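Local coordinates for 11R-lipoxygenase (Gersemia fruticosa, PDB 3VF1), which is a calcium-dependent non-heme iron dioxygenase that probably adds molecular oxygen to polyunsaturated fatty acids, at residues V255-Q260 / I344-I349; G356-I361 / P600-G605; E152-E157 / P412-V417; N525-W530 / K552-R557. One frame throughout, in Å; residues are numbered along the deposited sequence.

In the fold
The four contacts form two pairs far apart in an elongated chain. Interactions 1 and 2 (centres about 20 Å apart) meet where I361 packs on A348: interaction 1 uses strand 344-350, and the first loop of interaction 2 runs on from it toward strand 361-362. Interactions 3 and 4, centres about 15 Å apart, are joined by the salt bridge of R154 with E526 of helix 525-538, close to the C2-like β-sandwich. Centres of different pairs are about 45 to 63 Å apart. The loop closed by interaction 3 contains interaction 1 and crosses interaction 2, whose loop encloses interaction 4. Interactions 1 to 3 join sequence-distant segments, interaction 4 a nearer pair; all lie away from the iron.

Interaction 1 (V255-Q260 / I344-I349); sequences VWFGSQ and IIPIAI
The carbonyl oxygen of I344 is met from two directions. A water donates to I344 O at 3.2 Å and also to V255 O at 2.9 Å, bridging the strand and helix backbones, while G258 CA sends a C-H...O contact to I344 O at 3.5 Å, nearly straight at 165°. This close approach depends on the glycine, because the space a side chain would take is filled by that oxygen. No direct hydrogen bond joins the two segments, and the rest is van der Waals packing, mostly between apolar side chains. The CG1-CD1 branch of I344, wedged between its own backbone N and carbonyl carbon (chi1 65°), bends back to the helix and puts CD1 3.2 Å from G258 O. On the N-terminal flank V255 CG2 meets I345 CG2 at 4.0 Å, the two side chains slanting past each other. Next to the glycine, the ring of F257 approaches P346 obliquely, CD2 lying 3.6 Å from P346 CG. R380 and K376 of helix 369-410 touch the same phenylalanine, and W372 touches the proline. Further along the strand, I347 and A348 both face L335 across the sheet, a classic β bulge. The axes of 255-260 and 344-349 cross at 101° and approach to 6.2 Å: a helix laid across an antiparallel sheet within the lipoxygenase catalytic domain.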
loop_
_atom_site.group_PDB
_atom_site.type_symbol
_atom_site.label_atom_id
_atom_site.label_comp_id
_atom_site.label_asym_id
_atom_site.label_seq_id
_atom_site.Cartn_x
_atom_site.Cartn_y
_atom_site.Cartn_z
ATOM N N VAL A 255 9.501 -11.822 25.275
ATOM C CA VAL A 255 8.517 -12.552 24.487
ATOM C C VAL A 255 7.768 -11.597 23.564
ATOM O O VAL A 255 7.566 -11.888 22.384
ATOM C CB VAL A 255 7.515 -13.299 25.381
ATOM C CG1 VAL A 255 6.339 -13.814 24.556
ATOM C CG2 VAL A 255 8.205 -14.447 26.101
ATOM N N TRP A 256 7.359 -10.455 24.106
ATOM C CA TRP A 256 6.709 -9.427 23.305
ATOM C C TRP A 256 7.670 -8.914 22.242
ATOM O O TRP A 256 7.298 -8.748 21.083
ATOM C CB TRP A 256 6.245 -8.268 24.189
ATOM C CG TRP A 256 5.824 -7.064 23.406
ATOM C CD1 TRP A 256 6.631 -6.069 22.942
ATOM C CD2 TRP A 256 4.494 -6.729 22.989
ATOM N NE1 TRP A 256 5.888 -5.133 22.264
ATOM C CE2 TRP A 256 4.572 -5.515 22.280
ATOM C CE3 TRP A 256 3.245 -7.339 23.148
ATOM C CZ2 TRP A 256 3.450 -4.898 21.727
ATOM C CZ3 TRP A 256 2.131 -6.723 22.601
ATOM C CH2 TRP A 256 2.241 -5.516 21.900
ATOM N N PHE A 257 8.912 -8.672 22.648
ATOM C CA PHE A 257 9.942 -8.165 21.748
ATOM C C PHE A 257 10.076 -9.049 20.515
ATOM O O PHE A 257 10.015 -8.569 19.386
ATOM C CB PHE A 257 11.282 -8.093 22.480
ATOM C CG PHE A 257 12.390 -7.495 21.662
ATOM C CD1 PHE A 257 12.570 -6.123 21.619
ATOM C CD2 PHE A 257 13.258 -8.302 20.948
ATOM C CE1 PHE A 257 13.586 -5.566 20.871
ATOM C CE2 PHE A 257 14.280 -7.750 20.196
ATOM C CZ PHE A 257 14.445 -6.380 20.159
ATOM N N GLY A 258 10.261 -10.344 20.742
ATOM C CA GLY A 258 10.387 -11.296 19.656
ATOM C C GLY A 258 9.180 -11.275 18.741
ATOM O O GLY A 258 9.318 -11.329 17.517
ATOM N N SER A 259 7.992 -11.186 19.332
ATOM C CA SER A 259 6.753 -11.245 18.563
ATOM C C SER A 259 6.565 -10.015 17.676
ATOM O O SER A 259 5.781 -10.048 16.733
ATOM C CB SER A 259 5.548 -11.414 19.495
ATOM O OG SER A 259 5.242 -10.213 20.182
ATOM N N GLN A 260 7.283 -8.936 17.973
ATOM C CA GLN A 260 7.173 -7.712 17.183
ATOM C C GLN A 260 7.807 -7.866 15.803
ATOM O O GLN A 260 7.529 -7.082 14.896
ATOM C CB GLN A 260 7.812 -6.531 17.917
ATOM C CG GLN A 260 7.047 -6.080 19.149
ATOM C CD GLN A 260 5.592 -5.780 18.850
ATOM O OE1 GLN A 260 5.246 -4.676 18.430
ATOM N NE2 GLN A 260 4.729 -6.769 19.060
ATOM N N ILE A 344 8.930 -16.903 20.194
ATOM C CA ILE A 344 10.330 -16.667 19.866
ATOM C C ILE A 344 10.889 -15.555 20.750
ATOM O O ILE A 344 10.224 -14.549 20.997
ATOM C CB ILE A 344 10.551 -16.317 18.376
ATOM C CG1 ILE A 344 9.885 -14.989 18.012
ATOM C CG2 ILE A 344 10.027 -17.433 17.484
ATOM C CD1 ILE A 344 10.605 -14.248 16.912
ATOM N N ILE A 345 12.108 -15.753 21.238
ATOM C CA ILE A 345 12.756 -14.764 22.089
ATOM C C ILE A 345 14.134 -14.416 21.552
ATOM O O ILE A 345 14.808 -15.265 20.974
ATOM C CB ILE A 345 12.925 -15.284 23.529
ATOM C CG1 ILE A 345 13.596 -16.662 23.517
ATOM C CG2 ILE A 345 11.581 -15.344 24.232
ATOM C CD1 ILE A 345 14.013 -17.157 24.883
ATOM N N PRO A 346 14.560 -13.161 21.749
ATOM C CA PRO A 346 15.922 -12.759 21.397
ATOM C C PRO A 346 16.919 -13.373 22.373
ATOM O O PRO A 346 16.664 -13.370 23.575
ATOM C CB PRO A 346 15.883 -11.239 21.558
ATOM C CG PRO A 346 14.850 -11.011 22.606
ATOM C CD PRO A 346 13.805 -12.063 22.377
ATOM N N ILE A 347 18.028 -13.901 21.870
ATOM C CA ILE A 347 19.026 -14.516 22.738
ATOM C C ILE A 347 20.428 -13.946 22.534
ATOM O O ILE A 347 21.326 -14.215 23.328
ATOM C CB ILE A 347 19.070 -16.046 22.543
ATOM C CG1 ILE A 347 19.434 -16.394 21.097
ATOM C CG2 ILE A 347 17.733 -16.660 22.920
ATOM C CD1 ILE A 347 19.674 -17.874 20.874
ATOM N N ALA A 348 20.616 -13.155 21.481
ATOM C CA ALA A 348 21.924 -12.570 21.202
ATOM C C ALA A 348 21.810 -11.432 20.198
ATOM O O ALA A 348 20.970 -11.468 19.304
ATOM C CB ALA A 348 22.877 -13.637 20.685
ATOM N N ILE A 349 22.663 -10.422 20.352
ATOM C CA ILE A 349 22.659 -9.266 19.462
ATOM C C ILE A 349 24.069 -8.725 19.245
ATOM O O ILE A 349 24.858 -8.622 20.180
ATOM C CB ILE A 349 21.787 -8.126 20.017
ATOM C CG1 ILE A 349 20.318 -8.549 20.072
ATOM C CG2 ILE A 349 21.941 -6.873 19.163
ATOM C CD1 ILE A 349 19.418 -7.538 20.760
HETATM O O HOH W 1 7.037 -14.377 20.928
#

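Interaction 2 (G356-I361 / P600-G605); sequences GENNSI and PPTEKG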
loop_
_atom_site.group_PDB
_atom_site.type_symbol
_atom_site.label_atom_id
_atom_site.label_comp_id
_atom_site.label_asym_id
_atom_site.label_seq_id
_atom_site.Cartn_x
_atom_site.Cartn_y
_atom_site.Cartn_z
ATOM N N GLY A 356 34.540 -6.934 16.733
ATOM C CA GLY A 356 35.659 -6.120 17.172
ATOM C C GLY A 356 35.644 -5.903 18.673
ATOM O O GLY A 356 34.763 -6.407 19.371
ATOM N N GLU A 357 36.617 -5.147 19.172
ATOM C CA GLU A 357 36.728 -4.893 20.605
ATOM C C GLU A 357 35.590 -4.002 21.103
ATOM O O GLU A 357 35.147 -4.131 22.244
ATOM C CB GLU A 357 38.080 -4.255 20.940
ATOM C CG GLU A 357 38.294 -2.876 20.335
ATOM C CD GLU A 357 39.580 -2.226 20.817
ATOM O OE1 GLU A 357 40.139 -2.692 21.833
ATOM O OE2 GLU A 357 40.033 -1.251 20.179
ATOM N N ASN A 358 35.126 -3.100 20.244
ATOM C CA ASN A 358 34.015 -2.219 20.586
ATOM C C ASN A 358 32.699 -2.717 19.995
ATOM O O ASN A 358 31.704 -1.993 19.968
ATOM C CB ASN A 358 34.293 -0.799 20.092
ATOM C CG ASN A 358 35.528 -0.189 20.729
ATOM O OD1 ASN A 358 35.917 -0.562 21.837
ATOM N ND2 ASN A 358 36.147 0.758 20.032
ATOM N N ASN A 359 32.702 -3.962 19.527
ATOM C CA ASN A 359 31.521 -4.557 18.915
ATOM C C ASN A 359 31.343 -5.995 19.379
ATOM O O ASN A 359 31.592 -6.940 18.630
ATOM C CB ASN A 359 31.635 -4.518 17.394
ATOM C CG ASN A 359 30.378 -5.000 16.709
ATOM O OD1 ASN A 359 29.267 -4.731 17.162
ATOM N ND2 ASN A 359 30.545 -5.726 15.616
ATOM N N SER A 360 30.905 -6.150 20.622
ATOM C CA SER A 360 30.775 -7.460 21.241
ATOM C C SER A 360 29.390 -8.043 21.014
ATOM O O SER A 360 28.506 -7.382 20.469
ATOM C CB SER A 360 31.010 -7.334 22.741
ATOM O OG SER A 360 30.011 -6.510 23.319
ATOM N N ILE A 361 29.205 -9.285 21.450
ATOM C CA ILE A 361 27.899 -9.926 21.402
ATOM C C ILE A 361 27.170 -9.728 22.728
ATOM O O ILE A 361 27.677 -10.096 23.787
ATOM C CB ILE A 361 28.025 -11.428 21.098
ATOM C CG1 ILE A 361 28.650 -11.622 19.715
ATOM C CG2 ILE A 361 26.661 -12.099 21.171
ATOM C CD1 ILE A 361 28.852 -13.065 19.317
ATOM N N PRO A 600 26.184 4.131 19.754
ATOM C CA PRO A 600 25.960 2.965 20.615
ATOM C C PRO A 600 27.066 2.822 21.651
ATOM O O PRO A 600 28.102 3.471 21.525
ATOM C CB PRO A 600 25.990 1.793 19.632
ATOM C CG PRO A 600 26.823 2.277 18.495
ATOM C CD PRO A 600 26.545 3.747 18.379
ATOM N N PRO A 601 26.849 1.981 22.670
ATOM C CA PRO A 601 27.875 1.752 23.691
ATOM C C PRO A 601 29.057 0.970 23.133
ATOM O O PRO A 601 28.883 0.164 22.219
ATOM C CB PRO A 601 27.136 0.924 24.745
ATOM C CG PRO A 601 26.066 0.223 23.991
ATOM C CD PRO A 601 25.640 1.173 22.909
ATOM N N THR A 602 30.245 1.216 23.672
ATOM C CA THR A 602 31.440 0.500 23.244
ATOM C C THR A 602 31.929 -0.456 24.329
ATOM O O THR A 602 32.794 -1.295 24.081
ATOM C CB THR A 602 32.578 1.475 22.889
ATOM O OG1 THR A 602 32.801 2.372 23.984
ATOM C CG2 THR A 602 32.233 2.275 21.641
ATOM N N GLU A 603 31.366 -0.328 25.527
ATOM C CA GLU A 603 31.767 -1.158 26.655
ATOM C C GLU A 603 30.554 -1.708 27.397
ATOM O O GLU A 603 29.441 -1.202 27.253
ATOM C CB GLU A 603 32.627 -0.349 27.627
ATOM C CG GLU A 603 33.980 0.064 27.075
ATOM C CD GLU A 603 34.794 0.866 28.074
ATOM O OE1 GLU A 603 34.230 1.795 28.692
ATOM O OE2 GLU A 603 35.993 0.564 28.248
ATOM N N LYS A 604 30.781 -2.745 28.196
ATOM C CA LYS A 604 29.730 -3.322 29.023
ATOM C C LYS A 604 29.552 -2.503 30.298
ATOM O O LYS A 604 30.443 -1.755 30.695
ATOM C CB LYS A 604 30.076 -4.765 29.397
ATOM C CG LYS A 604 30.393 -5.675 28.221
ATOM C CD LYS A 604 29.195 -5.869 27.316
ATOM C CE LYS A 604 29.393 -7.067 26.394
ATOM N NZ LYS A 604 29.266 -8.380 27.083
ATOM N N GLY A 605 28.393 -2.651 30.933
ATOM C CA GLY A 605 28.146 -2.066 32.239
ATOM C C GLY A 605 27.949 -0.559 32.268
ATOM O O GLY A 605 27.832 0.028 33.344
HETATM O O HOH W 2 29.874 0.821 19.341
#
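N358 and T602 lie where the two backbones come nearest, and van der Waals packing makes up most of what passes between the loops. Their side chains run side by side and point the same way, with N358 CB 4.0 Å from T602 CB; the methyl CG2 of the threonine also reaches that asparagine carbon. Further along, S360 OG comes 3.2 Å from K604 CE, the carbon next to the ammonium group; no hydrogen bond is made.

Water supplies the polar link between the loops. One molecule donates to P601 O at 3.1 Å and, more weakly, to N358 O at 3.4 Å, so two backbone carbonyls that cannot bond each other share a donor.

The charge that matters here is that of K604, and its main partners lie beyond both loops. Kinks at chi2 (-64°) and chi4 (74°) carry the chain past S360, and NZ forms a salt bridge with D367 and a cation-pi contact with W362; I361 O is a more distant neighbour of NZ, at 4.0 Å.

Backbone bonding within the first loop is modest: a type I turn from G356 to N359 is closed by a weak bond from N359 N to G356 O. N359 ND2 donates to the carbonyls of Y352 and Q354, which ties the turn back to the preceding chain.

With no direct hydrogen bond across it and exposed residues at its heart, this is a surface contact resting on packing and one shared water, while the ion pair of K604 holds the second loop to the protein beneath.

Interaction 3 (E152-E157 / P412-V417); sequences EQRTKE and PSVHPV
E157 of helix 148-164 grips the type I turn P412-H415, which leads into helix 416-425, close to strand 130-134 of the PLAT β-sandwich. The carboxylate takes both donors of S413: the hydroxyl OG reaches the syn lone pair of E157 OE2 at 2.7 Å, and the backbone N meets OE1 at 3.1 Å from above the carboxylate plane. Y134 OH is a further partner of OE1, so the buried group holds three bonds. CG stands anti to the backbone N (chi1 -170°) and the chain runs out extended, which carries the oxygens across to the turn. An alanine here would remove the carboxylate and is likely to leave S413 N and OG without their acceptor, freeing the turn to shift. Packing is also close at R154, whose guanidinium has V414 CG1 over one face, 3.6 Å from CZ, while R154 CB rests 3.8 Å from P412 CB. Its nitrogens are spent on E526 in a salt bridge, on N146 OD1 and on I139 O. The other side of the helix is loose by contrast: E152, T155 and K156 are turned to solvent, K156 pairing with E160 along its own helix. At the far end of the turn H415 is the N-cap residue. Its NE2 bonds D524, and its ND1 accepts from V417 N at 3.1 Å, close to the imidazole plane.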
loop_
_atom_site.group_PDB
_atom_site.type_symbol
_atom_site.label_atom_id
_atom_site.label_comp_id
_atom_site.label_asym_id
_atom_site.label_seq_id
_atom_site.Cartn_x
_atom_site.Cartn_y
_atom_site.Cartn_z
ATOM N N GLU A 152 -12.644 0.976 -32.699
ATOM C CA GLU A 152 -12.084 2.263 -33.096
ATOM C C GLU A 152 -12.006 3.218 -31.911
ATOM O O GLU A 152 -11.103 4.051 -31.835
ATOM C CB GLU A 152 -12.912 2.889 -34.220
ATOM C CG GLU A 152 -12.758 2.187 -35.561
ATOM C CD GLU A 152 -13.491 2.899 -36.683
ATOM O OE1 GLU A 152 -14.213 3.879 -36.399
ATOM O OE2 GLU A 152 -13.342 2.477 -37.850
ATOM N N GLN A 153 -12.952 3.092 -30.987
ATOM C CA GLN A 153 -13.000 3.965 -29.823
ATOM C C GLN A 153 -11.883 3.640 -28.832
ATOM O O GLN A 153 -11.143 4.528 -28.408
ATOM C CB GLN A 153 -14.359 3.854 -29.131
ATOM C CG GLN A 153 -14.508 4.767 -27.923
ATOM C CD GLN A 153 -14.206 6.217 -28.249
ATOM O OE1 GLN A 153 -13.373 6.848 -27.600
ATOM N NE2 GLN A 153 -14.885 6.753 -29.257
ATOM N N ARG A 154 -11.766 2.365 -28.471
ATOM C CA ARG A 154 -10.780 1.936 -27.484
ATOM C C ARG A 154 -9.362 2.313 -27.889
ATOM O O ARG A 154 -8.503 2.531 -27.035
ATOM C CB ARG A 154 -10.880 0.427 -27.250
ATOM C CG ARG A 154 -10.522 -0.426 -28.454
ATOM C CD ARG A 154 -11.060 -1.839 -28.291
ATOM N NE ARG A 154 -10.577 -2.468 -27.065
ATOM C CZ ARG A 154 -11.216 -3.431 -26.405
ATOM N NH1 ARG A 154 -12.383 -3.890 -26.838
ATOM N NH2 ARG A 154 -10.688 -3.932 -25.298
ATOM N N THR A 155 -9.118 2.395 -29.192
ATOM C CA THR A 155 -7.807 2.780 -29.695
ATOM C C THR A 155 -7.573 4.269 -29.455
ATOM O O THR A 155 -6.459 4.696 -29.151
ATOM C CB THR A 155 -7.673 2.484 -31.198
ATOM O OG1 THR A 155 -7.899 1.088 -31.436
ATOM C CG2 THR A 155 -6.288 2.860 -31.700
ATOM N N LYS A 156 -8.637 5.053 -29.591
ATOM C CA LYS A 156 -8.565 6.493 -29.382
ATOM C C LYS A 156 -8.440 6.822 -27.897
ATOM O O LYS A 156 -7.657 7.686 -27.508
ATOM C CB LYS A 156 -9.809 7.169 -29.964
ATOM C CG LYS A 156 -9.920 8.653 -29.654
ATOM C CD LYS A 156 -11.185 9.246 -30.257
ATOM C CE LYS A 156 -11.420 10.671 -29.781
ATOM N NZ LYS A 156 -10.307 11.590 -30.153
ATOM N N GLU A 157 -9.221 6.128 -27.075
ATOM C CA GLU A 157 -9.204 6.339 -25.634
ATOM C C GLU A 157 -7.790 6.174 -25.088
ATOM O O GLU A 157 -7.252 7.070 -24.436
ATOM C CB GLU A 157 -10.141 5.345 -24.949
ATOM C CG GLU A 157 -10.384 5.626 -23.476
ATOM C CD GLU A 157 -11.160 4.513 -22.794
ATOM O OE1 GLU A 157 -11.088 3.361 -23.273
ATOM O OE2 GLU A 157 -11.841 4.786 -21.781
ATOM N N PRO A 412 -7.942 0.214 -22.240
ATOM C CA PRO A 412 -9.193 0.974 -22.309
ATOM C C PRO A 412 -10.140 0.543 -21.196
ATOM O O PRO A 412 -10.051 -0.594 -20.727
ATOM C CB PRO A 412 -9.754 0.584 -23.674
ATOM C CG PRO A 412 -9.260 -0.804 -23.889
ATOM C CD PRO A 412 -7.906 -0.875 -23.232
ATOM N N SER A 413 -11.035 1.434 -20.784
ATOM C CA SER A 413 -11.916 1.167 -19.650
ATOM C C SER A 413 -12.927 0.047 -19.914
ATOM O O SER A 413 -13.687 -0.326 -19.020
ATOM C CB SER A 413 -12.652 2.448 -19.242
ATOM O OG SER A 413 -13.342 3.014 -20.341
ATOM N N VAL A 414 -12.941 -0.482 -21.135
ATOM C CA VAL A 414 -13.838 -1.583 -21.478
ATOM C C VAL A 414 -13.159 -2.936 -21.249
ATOM O O VAL A 414 -13.803 -3.982 -21.293
ATOM C CB VAL A 414 -14.316 -1.481 -22.948
ATOM C CG1 VAL A 414 -13.180 -1.806 -23.911
ATOM C CG2 VAL A 414 -15.508 -2.399 -23.191
ATOM N N HIS A 415 -11.856 -2.903 -20.993
ATOM C CA HIS A 415 -11.079 -4.117 -20.764
ATOM C C HIS A 415 -11.342 -4.665 -19.358
ATOM O O HIS A 415 -11.370 -3.905 -18.389
ATOM C CB HIS A 415 -9.592 -3.806 -20.936
ATOM C CG HIS A 415 -8.736 -5.018 -21.137
ATOM N ND1 HIS A 415 -8.683 -6.053 -20.230
ATOM C CD2 HIS A 415 -7.886 -5.351 -22.137
ATOM C CE1 HIS A 415 -7.846 -6.976 -20.665
ATOM N NE2 HIS A 415 -7.346 -6.575 -21.819
ATOM N N PRO A 416 -11.540 -5.989 -19.241
ATOM C CA PRO A 416 -11.863 -6.610 -17.947
ATOM C C PRO A 416 -10.786 -6.423 -16.876
ATOM O O PRO A 416 -11.117 -6.270 -15.704
ATOM C CB PRO A 416 -12.017 -8.097 -18.297
ATOM C CG PRO A 416 -11.311 -8.269 -19.598
ATOM C CD PRO A 416 -11.510 -6.981 -20.327
ATOM N N VAL A 417 -9.519 -6.445 -17.277
ATOM C CA VAL A 417 -8.412 -6.258 -16.343
ATOM C C VAL A 417 -8.382 -4.834 -15.795
ATOM O O VAL A 417 -8.060 -4.623 -14.626
ATOM C CB VAL A 417 -7.059 -6.584 -17.003
ATOM C CG1 VAL A 417 -5.905 -6.164 -16.104
ATOM C CG2 VAL A 417 -6.977 -8.066 -17.325
#

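Interaction 4 (N525-W530 / K552-R557); sequences NEIQDW and KSFENR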
loop_
_atom_site.group_PDB
_atom_site.type_symbol
_atom_site.label_atom_id
_atom_site.label_comp_id
_atom_site.label_asym_id
_atom_site.label_seq_id
_atom_site.Cartn_x
_atom_site.Cartn_y
_atom_site.Cartn_z
ATOM N N ASN A 525 -3.761 -8.000 -27.610
ATOM C CA ASN A 525 -2.711 -7.015 -27.845
ATOM C C ASN A 525 -2.623 -5.960 -26.745
ATOM O O ASN A 525 -1.563 -5.370 -26.527
ATOM C CB ASN A 525 -2.928 -6.336 -29.199
ATOM C CG ASN A 525 -4.264 -5.623 -29.286
ATOM O OD1 ASN A 525 -5.320 -6.258 -29.304
ATOM N ND2 ASN A 525 -4.226 -4.297 -29.347
ATOM N N GLU A 526 -3.731 -5.725 -26.050
ATOM C CA GLU A 526 -3.793 -4.656 -25.059
ATOM C C GLU A 526 -3.126 -5.025 -23.730
ATOM O O GLU A 526 -2.470 -4.189 -23.112
ATOM C CB GLU A 526 -5.245 -4.222 -24.839
ATOM C CG GLU A 526 -5.815 -3.447 -26.017
ATOM C CD GLU A 526 -7.293 -3.143 -25.874
ATOM O OE1 GLU A 526 -7.932 -3.678 -24.945
ATOM O OE2 GLU A 526 -7.817 -2.364 -26.699
ATOM N N ILE A 527 -3.288 -6.270 -23.293
ATOM C CA ILE A 527 -2.631 -6.721 -22.071
ATOM C C ILE A 527 -1.139 -6.893 -22.325
ATOM O O ILE A 527 -0.322 -6.753 -21.413
ATOM C CB ILE A 527 -3.218 -8.052 -21.549
ATOM C CG1 ILE A 527 -2.908 -8.229 -20.059
ATOM C CG2 ILE A 527 -2.675 -9.233 -22.341
ATOM C CD1 ILE A 527 -3.623 -7.239 -19.158
ATOM N N GLN A 528 -0.787 -7.193 -23.572
ATOM C CA GLN A 528 0.610 -7.353 -23.955
ATOM C C GLN A 528 1.317 -6.002 -23.964
ATOM O O GLN A 528 2.502 -5.911 -23.645
ATOM C CB GLN A 528 0.715 -8.018 -25.329
ATOM C CG GLN A 528 0.038 -9.379 -25.405
ATOM C CD GLN A 528 0.651 -10.397 -24.463
ATOM O OE1 GLN A 528 1.798 -10.261 -24.045
ATOM N NE2 GLN A 528 -0.118 -11.423 -24.121
ATOM N N ASP A 529 0.587 -4.953 -24.333
ATOM C CA ASP A 529 1.115 -3.596 -24.263
ATOM C C ASP A 529 1.316 -3.217 -22.802
ATOM O O ASP A 529 2.313 -2.596 -22.437
ATOM C CB ASP A 529 0.155 -2.604 -24.927
ATOM C CG ASP A 529 0.035 -2.818 -26.424
ATOM O OD1 ASP A 529 0.999 -3.329 -27.031
ATOM O OD2 ASP A 529 -1.021 -2.470 -26.992
ATOM N N TRP A 530 0.352 -3.603 -21.974
ATOM C CA TRP A 530 0.392 -3.320 -20.547
ATOM C C TRP A 530 1.644 -3.900 -19.899
ATOM O O TRP A 530 2.422 -3.175 -19.278
ATOM C CB TRP A 530 -0.859 -3.889 -19.872
ATOM C CG TRP A 530 -0.958 -3.573 -18.415
ATOM C CD1 TRP A 530 -1.129 -2.343 -17.857
ATOM C CD2 TRP A 530 -0.903 -4.504 -17.328
ATOM N NE1 TRP A 530 -1.183 -2.446 -16.490
ATOM C CE2 TRP A 530 -1.047 -3.764 -16.139
ATOM C CE3 TRP A 530 -0.747 -5.891 -17.243
ATOM C CZ2 TRP A 530 -1.036 -4.362 -14.881
ATOM C CZ3 TRP A 530 -0.738 -6.484 -15.994
ATOM C CH2 TRP A 530 -0.880 -5.719 -14.829
ATOM N N LYS A 552 8.133 -10.378 -20.136
ATOM C CA LYS A 552 8.157 -9.587 -21.361
ATOM C C LYS A 552 6.800 -9.687 -22.046
ATOM O O LYS A 552 6.402 -8.797 -22.798
ATOM C CB LYS A 552 9.250 -10.093 -22.302
ATOM C CG LYS A 552 10.656 -9.996 -21.735
ATOM C CD LYS A 552 11.701 -10.516 -22.717
ATOM C CE LYS A 552 11.433 -11.960 -23.120
ATOM N NZ LYS A 552 10.656 -12.077 -24.391
ATOM N N SER A 553 6.095 -10.781 -21.777
ATOM C CA SER A 553 4.763 -10.999 -22.323
ATOM C C SER A 553 4.042 -12.063 -21.506
ATOM O O SER A 553 4.676 -12.847 -20.800
ATOM C CB SER A 553 4.851 -11.438 -23.786
ATOM O OG SER A 553 5.546 -12.668 -23.914
ATOM N N PHE A 554 2.716 -12.086 -21.602
ATOM C CA PHE A 554 1.920 -13.119 -20.954
ATOM C C PHE A 554 1.618 -14.227 -21.955
ATOM O O PHE A 554 0.923 -14.005 -22.945
ATOM C CB PHE A 554 0.618 -12.527 -20.410
ATOM C CG PHE A 554 0.803 -11.670 -19.189
ATOM C CD1 PHE A 554 1.544 -12.125 -18.110
ATOM C CD2 PHE A 554 0.241 -10.406 -19.121
ATOM C CE1 PHE A 554 1.715 -11.340 -16.985
ATOM C CE2 PHE A 554 0.411 -9.614 -17.999
ATOM C CZ PHE A 554 1.148 -10.082 -16.932
ATOM N N GLU A 555 2.144 -15.420 -21.693
ATOM C CA GLU A 555 2.014 -16.537 -22.624
ATOM C C GLU A 555 0.874 -17.480 -22.245
ATOM O O GLU A 555 0.444 -18.297 -23.059
ATOM C CB GLU A 555 3.329 -17.315 -22.706
ATOM C CG GLU A 555 4.510 -16.472 -23.157
ATOM C CD GLU A 555 4.286 -15.838 -24.517
ATOM O OE1 GLU A 555 3.967 -16.577 -25.473
ATOM O OE2 GLU A 555 4.421 -14.602 -24.630
ATOM N N ASN A 556 0.389 -17.372 -21.014
ATOM C CA ASN A 556 -0.725 -18.199 -20.561
ATOM C C ASN A 556 -1.551 -17.497 -19.491
ATOM O O ASN A 556 -1.198 -16.407 -19.042
ATOM C CB ASN A 556 -0.214 -19.546 -20.041
ATOM C CG ASN A 556 0.823 -19.394 -18.946
ATOM O OD1 ASN A 556 0.485 -19.263 -17.770
ATOM N ND2 ASN A 556 2.095 -19.414 -19.328
ATOM N N ARG A 557 -2.651 -18.126 -19.088
ATOM C CA ARG A 557 -3.566 -17.525 -18.125
ATOM C C ARG A 557 -2.996 -17.553 -16.712
ATOM O O ARG A 557 -3.259 -16.657 -15.911
ATOM C CB ARG A 557 -4.914 -18.246 -18.149
ATOM C CG ARG A 557 -5.677 -18.091 -19.454
ATOM C CD ARG A 557 -7.081 -18.661 -19.343
ATOM N NE ARG A 557 -7.072 -20.087 -19.031
ATOM C CZ ARG A 557 -8.163 -20.822 -18.849
ATOM N NH1 ARG A 557 -9.367 -20.271 -18.943
ATOM N NH2 ARG A 557 -8.052 -22.113 -18.570
HETATM O O HOH W 3 4.565 -8.115 -24.652
#
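Q528 presents the edge of its amide to the backbone of F554, in the loop that joins helix 525-538 to helix 557-579 and ends at the N-cap residue N556. The two hydrogen bonds form a ring in which the side-chain amide pairs with both N and O of one residue, as a neighbouring strand would: F554 N gives to Q528 OE1 at 3.2 Å, and Q528 NE2 gives back to F554 O at 3.0 Å. Each donor lies in the plane of the accepting carbonyl, on a lone pair, and F554 O sits near the amide plane of the glutamine, so the group is fixed in rotation. With CG anti to the carbonyl carbon (chi1 -58°), a bend at chi2 (-62°) brings the amide to the loop, where OE1 also brushes S553 CB. NE2 has a further acceptor in V521 O. A leucine in its place would probably strip F554 N and F554 O of these partners and let this part of the loop drift from the helix.

The side chain of F554 itself points toward the helix. Its ring meets W530 edge to edge, with F554 CE2 3.9 Å from W530 CZ3 and near the indole plane, and no faces stack. I527 crosses the same ring at about a right angle, its CG1 touching the rim at CD2 from 3.9 Å. L560 of helix 557-579 touches both I527 and F554, and L564 touches W530, so the apolar half of the contact continues into the next helix. On the polar side a water links the two backbones, donating to K552 O at 2.7 Å and to Q528 O at 3.2 Å.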